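Local coordinates for Ceg4 (Legionella pneumophila subsp. pneumophila, PDB 6AOJ), which is a phosphotyrosine phosphatase effector that attenuates activation of eukaryotic MAPK pathways, represented here by its magnesium-binding HAD-like phosphatase domain, at residues A[7-12]-A[154-159]; A[36-41]-A[50-55]. All blocks are in the same frame, centred on the assembly; numbering follows the deposited sequence.

In the fold
The two contacts show how one domain uses different bonding for its central sheet and for a peripheral loop. They lie on opposite sides of the chain's centre, with nearest atoms about 17 Å apart, and share no element. Both are only partly buried. Contact 1 pairs the starts of strands 10-14 and 158-162, so repeating parallel backbone bonds and buried aliphatic side chains dominate once past its polar outer end. Contact 2 joins two irregular segments of the loop between helices 32-36 and 57-68; here a single backbone bridge is supplemented by a lysine, a glutamine and ordered waters, and its apolar packing centres on Leu37, Leu38 and Met54.

Contact 1: A[7-12]-A[154-159]; sequences MPKVII and ERANRV
Lys9 and Asn157 make the closest polar contact between these segments: Lys9 N donates to Asn157 OD1 at 2.6 Å, nearly straight at 165°, from slightly off the carbonyl plane. Lys9 is gripped at its carbonyl as well as its N-H: Asn157 N reaches Lys9 O at 2.7 Å. With CG of Asn157 beside its own backbone N (chi1 -63°), OD1 and the backbone NH can both address Lys9. Arg158 N adds a weak bond to the same Lys9 O, and with Ile11 N to Arg158 O at 3.0 Å it makes the parallel bridge of Val10 with Arg158.

Around these bonds, the Lys9 chain runs alongside Ala156, its CD 3.7 Å from Arg155 O, and bends at the tip so that NZ meets Glu154 OE2 at 3.3 Å from above the carboxylate plane. Glu154 is poorly ordered, so this salt bridge is probably loose. Ile11 lays CD1 against Ala156 CB at 3.6 Å, on the face shared with Val159; Val10 and Arg158 point to the other, where Met208 of helix 198-208 covers them. Tyr181 OH hydrogen-bonds Ala156 N, and its ring makes a cation-pi contact with Arg155, whose NH1 bonds Lys179 O.

Such parallel pairing of the first and fourth strands, whose far ends lead to the magnesium ligands Asp15, Asp17 and Asp164, belongs to the Rossmann-like HAD core.

Contact 2: A[36-41]-A[50-55]; sequences SLLQGY and KNTPMK
Leu38 and Met54 mark the tightly packed part of this contact, where a bridge brings the two backbones together. Gln39 N donates to Pro53 O at 2.8 Å and Lys55 N to Leu37 O at 2.8 Å, so bonds flank the Leu38-Met54 pair along the chain; a water donates to the same Leu37 O and to Lys55 O. Beside these bonds the bent thioether of Met54 swings its methyl back: CE touches Leu38 CD2 at 3.6 Å and also reaches Leu37 CB, a small apolar cluster extended at Leu37 by Tyr115 and Leu63; the Arg112 side chain also lies against Leu38 and Met54. Thr52 CG2 packs on Leu38 CB, while its OG1 is hydrogen-bonded to the backbone O of Asp48.

Lys55 works differently. Its chain is extended beyond CG, passing over the Leu37 carbonyl to set NZ in the plane of the Ser36 carbonyl, 2.7 Å from Ser36 O. A second water accepts from NZ and donates to Tyr41 O, tying the lysine to the type II turn Leu38-Tyr41, in which Gly40 takes the backbone angles that call for glycine.

Toward solvent the grip slackens. The exposed Gln39 crosses the Pro53 ring at about a right angle, NE2 3.5 Å from Pro53 CB, and bonds Met54 O at 3.2 Å; that oxygen is met well above its carbonyl plane, although it lies in the plane of the glutamine amide.

This loop follows the first core strand, where some HAD phosphatases insert a C1 cap, and is consistent with such a cap-site insertion.

Contact 1: A[7-12]-A[154-159]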
ATOM      1  N   MET A   7     -13.431  21.527  -0.150  1.00 58.23           N
ATOM      2  CA  MET A   7     -13.000  20.230   0.334  1.00 62.68           C
ATOM      3  C   MET A   7     -11.477  20.200   0.431  1.00 60.29           C
ATOM      4  O   MET A   7     -10.790  20.752  -0.441  1.00 53.85           O
ATOM      5  CB  MET A   7     -13.499  19.134  -0.600  1.00 71.82           C
ATOM      6  CG  MET A   7     -14.971  18.797  -0.409  1.00 84.17           C
ATOM      7  SD  MET A   7     -15.425  18.427   1.309  1.00 90.35           S
ATOM      8  CE  MET A   7     -16.807  17.311   1.057  1.00 90.05           C
ATOM      9  N   PRO A   8     -10.919  19.619   1.491  1.00 62.84           N
ATOM     10  CA  PRO A   8      -9.463  19.485   1.580  1.00 61.60           C
ATOM     11  C   PRO A   8      -8.952  18.486   0.562  1.00 55.78           C
ATOM     12  O   PRO A   8      -9.676  17.595   0.112  1.00 57.90           O
ATOM     13  CB  PRO A   8      -9.225  18.971   3.009  1.00 64.80           C
ATOM     14  CG  PRO A   8     -10.532  19.135   3.723  1.00 70.05           C
ATOM     15  CD  PRO A   8     -11.596  19.069   2.677  1.00 68.44           C
ATOM     16  N   LYS A   9      -7.673  18.619   0.222  1.00 51.70           N
ATOM     17  CA  LYS A   9      -7.000  17.670  -0.656  1.00 53.89           C
ATOM     18  C   LYS A   9      -5.931  16.914   0.149  1.00 55.65           C
ATOM     19  O   LYS A   9      -5.032  17.527   0.736  1.00 56.25           O
ATOM     20  CB  LYS A   9      -6.402  18.394  -1.865  1.00 59.50           C
ATOM     21  CG  LYS A   9      -5.395  17.587  -2.682  1.00 67.38           C
ATOM     22  CD  LYS A   9      -4.627  18.474  -3.664  1.00 75.02           C
ATOM     23  CE  LYS A   9      -3.439  17.743  -4.283  1.00 80.00           C
ATOM     24  NZ  LYS A   9      -3.866  16.727  -5.281  1.00 76.85           N
ATOM     25  N   VAL A  10      -6.035  15.586   0.181  1.00 48.99           N
ATOM     26  CA  VAL A  10      -5.149  14.751   0.983  1.00 45.00           C
ATOM     27  C   VAL A  10      -4.439  13.785   0.057  1.00 46.85           C
ATOM     28  O   VAL A  10      -5.087  13.111  -0.754  1.00 42.85           O
ATOM     29  CB  VAL A  10      -5.910  13.958   2.063  1.00 49.99           C
ATOM     30  CG1 VAL A  10      -4.923  13.174   2.894  1.00 45.59           C
ATOM     31  CG2 VAL A  10      -6.724  14.884   2.937  1.00 53.36           C
ATOM     32  N   ILE A  11      -3.120  13.677   0.217  1.00 41.98           N
ATOM     33  CA  ILE A  11      -2.296  12.776  -0.573  1.00 36.66           C
ATOM     34  C   ILE A  11      -1.644  11.806   0.394  1.00 37.76           C
ATOM     35  O   ILE A  11      -1.127  12.223   1.436  1.00 38.73           O
ATOM     36  CB  ILE A  11      -1.209  13.514  -1.370  1.00 52.74           C
ATOM     37  CG1 ILE A  11      -1.811  14.575  -2.281  1.00 54.73           C
ATOM     38  CG2 ILE A  11      -0.403  12.511  -2.205  1.00 51.33           C
ATOM     39  CD1 ILE A  11      -0.746  15.396  -2.944  1.00 55.90           C
ATOM     40  N   ILE A  12      -1.655  10.523   0.050  1.00 39.44           N
ATOM     41  CA  ILE A  12      -1.004   9.488   0.848  1.00 41.90           C
ATOM     42  C   ILE A  12       0.107   8.849   0.021  1.00 39.55           C
ATOM     43  O   ILE A  12      -0.124   8.415  -1.116  1.00 41.51           O
ATOM     44  CB  ILE A  12      -2.014   8.424   1.320  1.00 40.32           C
ATOM     45  CG1 ILE A  12      -3.103   9.064   2.191  1.00 40.85           C
ATOM     46  CG2 ILE A  12      -1.277   7.287   2.063  1.00 38.07           C
ATOM     47  CD1 ILE A  12      -4.327   8.169   2.331  1.00 45.33           C
ATOM     48  N   GLU A 154      -2.547  23.497  -7.391  1.00110.02           N
ATOM     49  CA  GLU A 154      -3.197  22.409  -6.656  1.00111.02           C
ATOM     50  C   GLU A 154      -2.328  21.829  -5.496  1.00 94.47           C
ATOM     51  O   GLU A 154      -1.723  20.759  -5.585  1.00 92.60           O
ATOM     52  CB  GLU A 154      -3.652  21.308  -7.648  1.00121.38           C
ATOM     53  CG  GLU A 154      -2.587  20.344  -8.217  1.00125.12           C
ATOM     54  CD  GLU A 154      -3.189  19.068  -8.802  1.00128.49           C
ATOM     55  OE1 GLU A 154      -3.834  19.137  -9.877  1.00134.35           O
ATOM     56  OE2 GLU A 154      -3.021  17.996  -8.172  1.00122.29           O
ATOM     57  N   ARG A 155      -2.301  22.564  -4.386  1.00 87.20           N
ATOM     58  CA  ARG A 155      -1.499  22.214  -3.219  1.00 81.02           C
ATOM     59  C   ARG A 155      -2.310  21.307  -2.301  1.00 71.47           C
ATOM     60  O   ARG A 155      -3.489  21.559  -2.055  1.00 74.18           O
ATOM     61  CB  ARG A 155      -1.072  23.498  -2.490  1.00 85.33           C
ATOM     62  CG  ARG A 155      -0.270  23.328  -1.197  1.00 88.82           C
ATOM     63  CD  ARG A 155       1.149  22.823  -1.442  1.00 88.71           C
ATOM     64  NE  ARG A 155       1.967  23.666  -2.313  1.00 95.93           N
ATOM     65  CZ  ARG A 155       3.299  23.668  -2.320  1.00 92.85           C
ATOM     66  NH1 ARG A 155       3.975  22.891  -1.491  1.00 82.20           N
ATOM     67  NH2 ARG A 155       3.956  24.467  -3.148  1.00107.10           N
ATOM     68  N   ALA A 156      -1.686  20.238  -1.810  1.00 65.32           N
ATOM     69  CA  ALA A 156      -2.382  19.369  -0.873  1.00 61.33           C
ATOM     70  C   ALA A 156      -2.506  20.036   0.492  1.00 65.06           C
ATOM     71  O   ALA A 156      -1.621  20.770   0.932  1.00 65.48           O
ATOM     72  CB  ALA A 156      -1.656  18.043  -0.712  1.00 53.74           C
ATOM     73  N   ASN A 157      -3.620  19.754   1.170  1.00 64.34           N
ATOM     74  CA  ASN A 157      -3.817  20.232   2.530  1.00 60.07           C
ATOM     75  C   ASN A 157      -3.064  19.377   3.537  1.00 52.29           C
ATOM     76  O   ASN A 157      -2.577  19.891   4.547  1.00 53.18           O
ATOM     77  CB  ASN A 157      -5.305  20.258   2.863  1.00 67.17           C
ATOM     78  CG  ASN A 157      -6.071  21.227   1.993  1.00 76.13           C
ATOM     79  OD1 ASN A 157      -6.660  20.840   0.989  1.00 77.69           O
ATOM     80  ND2 ASN A 157      -6.057  22.500   2.365  1.00 82.97           N
ATOM     81  N   ARG A 158      -2.971  18.066   3.294  1.00 47.91           N
ATOM     82  CA  ARG A 158      -2.228  17.172   4.157  1.00 52.10           C
ATOM     83  C   ARG A 158      -1.584  16.106   3.283  1.00 50.09           C
ATOM     84  O   ARG A 158      -2.169  15.684   2.281  1.00 47.06           O
ATOM     85  CB  ARG A 158      -3.123  16.517   5.218  1.00 58.77           C
ATOM     86  CG  ARG A 158      -2.298  15.887   6.350  1.00 58.82           C
ATOM     87  CD  ARG A 158      -3.161  15.394   7.482  1.00 60.82           C
ATOM     88  NE  ARG A 158      -3.745  16.488   8.247  1.00 68.08           N
ATOM     89  CZ  ARG A 158      -4.599  16.306   9.249  1.00 72.42           C
ATOM     90  NH1 ARG A 158      -4.953  15.069   9.598  1.00 72.70           N
ATOM     91  NH2 ARG A 158      -5.096  17.347   9.899  1.00 69.35           N
ATOM     92  N   VAL A 159      -0.353  15.738   3.628  1.00 42.42           N
ATOM     93  CA  VAL A 159       0.387  14.696   2.924  1.00 42.82           C
ATOM     94  C   VAL A 159       0.821  13.653   3.931  1.00 42.79           C
ATOM     95  O   VAL A 159       1.566  13.967   4.877  1.00 42.52           O
ATOM     96  CB  VAL A 159       1.603  15.253   2.171  1.00 40.88           C
ATOM     97  CG1 VAL A 159       2.384  14.101   1.537  1.00 43.35           C
ATOM     98  CG2 VAL A 159       1.152  16.313   1.134  1.00 42.78           C
TER

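Contact 2: A[36-41]-A[50-55]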
ATOM      1  N   SER A  36       6.029 -19.059  -5.550  1.00 35.53           N
ATOM      2  CA  SER A  36       5.015 -19.890  -6.203  1.00 40.84           C
ATOM      3  C   SER A  36       4.086 -19.084  -7.112  1.00 38.33           C
ATOM      4  O   SER A  36       3.394 -19.668  -7.957  1.00 35.90           O
ATOM      5  CB  SER A  36       4.170 -20.622  -5.149  1.00 42.14           C
ATOM      6  OG  SER A  36       3.164 -19.766  -4.603  1.00 40.04           O
ATOM      7  N   LEU A  37       4.054 -17.757  -6.973  1.00 37.43           N
ATOM      8  CA  LEU A  37       3.193 -16.946  -7.820  1.00 36.73           C
ATOM      9  C   LEU A  37       3.855 -16.582  -9.153  1.00 40.90           C
ATOM     10  O   LEU A  37       3.232 -15.906  -9.981  1.00 40.84           O
ATOM     11  CB  LEU A  37       2.777 -15.682  -7.049  1.00 34.58           C
ATOM     12  CG  LEU A  37       2.072 -15.819  -5.702  1.00 35.15           C
ATOM     13  CD1 LEU A  37       2.069 -14.479  -4.985  1.00 36.52           C
ATOM     14  CD2 LEU A  37       0.611 -16.207  -5.912  1.00 38.47           C
ATOM     15  N   LEU A  38       5.104 -16.995  -9.377  1.00 39.25           N
ATOM     16  CA  LEU A  38       5.862 -16.638 -10.570  1.00 37.57           C
ATOM     17  C   LEU A  38       5.813 -17.794 -11.555  1.00 44.31           C
ATOM     18  O   LEU A  38       5.908 -18.957 -11.157  1.00 46.94           O
ATOM     19  CB  LEU A  38       7.332 -16.321 -10.226  1.00 37.58           C
ATOM     20  CG  LEU A  38       7.507 -15.185  -9.205  1.00 35.75           C
ATOM     21  CD1 LEU A  38       8.984 -14.949  -8.822  1.00 43.63           C
ATOM     22  CD2 LEU A  38       6.882 -13.890  -9.733  1.00 37.72           C
ATOM     23  N   GLN A  39       5.677 -17.474 -12.845  1.00 48.70           N
ATOM     24  CA  GLN A  39       5.679 -18.515 -13.861  1.00 49.95           C
ATOM     25  C   GLN A  39       6.979 -19.315 -13.803  1.00 54.95           C
ATOM     26  O   GLN A  39       8.056 -18.766 -13.573  1.00 57.78           O
ATOM     27  CB  GLN A  39       5.504 -17.909 -15.252  1.00 54.49           C
ATOM     28  CG  GLN A  39       4.180 -17.221 -15.505  1.00 59.25           C
ATOM     29  CD  GLN A  39       4.022 -16.815 -16.962  1.00 70.69           C
ATOM     30  OE1 GLN A  39       4.516 -17.494 -17.863  1.00 78.28           O
ATOM     31  NE2 GLN A  39       3.340 -15.696 -17.198  1.00 71.86           N
ATOM     32  N   GLY A  40       6.880 -20.620 -14.016  1.00 58.87           N
ATOM     33  CA  GLY A  40       8.063 -21.445 -13.956  1.00 62.09           C
ATOM     34  C   GLY A  40       8.516 -21.825 -12.567  1.00 61.21           C
ATOM     35  O   GLY A  40       9.592 -22.416 -12.427  1.00 61.01           O
ATOM     36  N   TYR A  41       7.730 -21.512 -11.539  1.00 56.32           N
ATOM     37  CA  TYR A  41       8.063 -21.887 -10.170  1.00 54.39           C
ATOM     38  C   TYR A  41       8.450 -23.351 -10.053  1.00 60.49           C
ATOM     39  O   TYR A  41       7.728 -24.236 -10.525  1.00 57.56           O
ATOM     40  CB  TYR A  41       6.875 -21.627  -9.263  1.00 51.09           C
ATOM     41  CG  TYR A  41       7.069 -22.113  -7.852  1.00 46.04           C
ATOM     42  CD1 TYR A  41       8.051 -21.566  -7.038  1.00 43.17           C
ATOM     43  CD2 TYR A  41       6.236 -23.077  -7.323  1.00 45.57           C
ATOM     44  CE1 TYR A  41       8.215 -21.981  -5.730  1.00 45.73           C
ATOM     45  CE2 TYR A  41       6.379 -23.506  -6.031  1.00 49.89           C
ATOM     46  CZ  TYR A  41       7.377 -22.974  -5.234  1.00 55.57           C
ATOM     47  OH  TYR A  41       7.512 -23.433  -3.942  1.00 53.70           O
ATOM     48  N   LYS A  50      11.251  -9.680  -9.229  1.00 43.34           N
ATOM     49  CA  LYS A  50      10.697  -8.459  -9.792  1.00 42.51           C
ATOM     50  C   LYS A  50      10.360  -8.605 -11.267  1.00 43.82           C
ATOM     51  O   LYS A  50       9.347  -8.068 -11.719  1.00 45.06           O
ATOM     52  CB  LYS A  50      11.690  -7.297  -9.599  1.00 42.66           C
ATOM     53  CG  LYS A  50      11.231  -5.968 -10.196  1.00 47.79           C
ATOM     54  CD  LYS A  50      10.276  -5.264  -9.253  1.00 50.42           C
ATOM     55  CE  LYS A  50      10.329  -3.741  -9.448  1.00 53.81           C
ATOM     56  NZ  LYS A  50       9.817  -2.995  -8.257  1.00 48.93           N
ATOM     57  N   ASN A  51      11.190  -9.324 -12.025  1.00 44.29           N
ATOM     58  CA  ASN A  51      11.104  -9.331 -13.479  1.00 50.06           C
ATOM     59  C   ASN A  51      10.621 -10.653 -14.071  1.00 54.40           C
ATOM     60  O   ASN A  51      10.402 -10.728 -15.287  1.00 55.94           O
ATOM     61  CB  ASN A  51      12.473  -8.972 -14.068  1.00 54.24           C
ATOM     62  CG  ASN A  51      12.981  -7.609 -13.562  1.00 60.13           C
ATOM     63  OD1 ASN A  51      12.246  -6.619 -13.583  1.00 61.54           O
ATOM     64  ND2 ASN A  51      14.222  -7.568 -13.082  1.00 56.77           N
ATOM     65  N   THR A  52      10.462 -11.689 -13.265  1.00 52.11           N
ATOM     66  CA  THR A  52       9.897 -12.934 -13.774  1.00 52.61           C
ATOM     67  C   THR A  52       8.407 -12.717 -14.017  1.00 48.19           C
ATOM     68  O   THR A  52       7.734 -12.115 -13.173  1.00 42.60           O
ATOM     69  CB  THR A  52      10.121 -14.068 -12.771  1.00 51.38           C
ATOM     70  OG1 THR A  52      11.519 -14.172 -12.454  1.00 53.85           O
ATOM     71  CG2 THR A  52       9.642 -15.392 -13.325  1.00 48.47           C
ATOM     72  N   PRO A  53       7.857 -13.161 -15.146  1.00 51.11           N
ATOM     73  CA  PRO A  53       6.409 -13.013 -15.350  1.00 50.31           C
ATOM     74  C   PRO A  53       5.623 -13.716 -14.248  1.00 48.19           C
ATOM     75  O   PRO A  53       5.978 -14.809 -13.805  1.00 49.86           O
ATOM     76  CB  PRO A  53       6.176 -13.662 -16.716  1.00 55.11           C
ATOM     77  CG  PRO A  53       7.523 -13.680 -17.366  1.00 58.97           C
ATOM     78  CD  PRO A  53       8.502 -13.865 -16.265  1.00 53.52           C
ATOM     79  N   MET A  54       4.556 -13.069 -13.787  1.00 45.02           N
ATOM     80  CA  MET A  54       3.727 -13.661 -12.749  1.00 41.46           C
ATOM     81  C   MET A  54       2.657 -14.567 -13.361  1.00 43.04           C
ATOM     82  O   MET A  54       2.231 -14.380 -14.506  1.00 47.58           O
ATOM     83  CB  MET A  54       3.072 -12.580 -11.879  1.00 44.27           C
ATOM     84  CG  MET A  54       4.060 -11.777 -11.078  1.00 54.27           C
ATOM     85  SD  MET A  54       3.335 -11.058  -9.601  1.00 56.40           S
ATOM     86  CE  MET A  54       3.971 -12.174  -8.357  1.00 58.28           C
ATOM     87  N   LYS A  55       2.261 -15.587 -12.599  1.00 39.45           N
ATOM     88  CA  LYS A  55       1.115 -16.397 -12.994  1.00 47.55           C
ATOM     89  C   LYS A  55      -0.124 -15.509 -13.121  1.00 44.70           C
ATOM     90  O   LYS A  55      -0.235 -14.467 -12.471  1.00 42.29           O
ATOM     91  CB  LYS A  55       0.885 -17.514 -11.978  1.00 45.98           C
ATOM     92  CG  LYS A  55       1.886 -18.664 -12.074  1.00 50.55           C
ATOM     93  CD  LYS A  55       1.808 -19.567 -10.854  1.00 49.11           C
ATOM     94  CE  LYS A  55       2.823 -20.721 -10.939  1.00 50.18           C
ATOM     95  NZ  LYS A  55       2.815 -21.585  -9.706  1.00 46.85           N
TER
HETATM   96  O   HOH W   1       1.046 -14.566  -9.852  1.00 52.85           O
HETATM   97  O   HOH W   2       4.751 -23.678 -10.730  1.00 57.80           O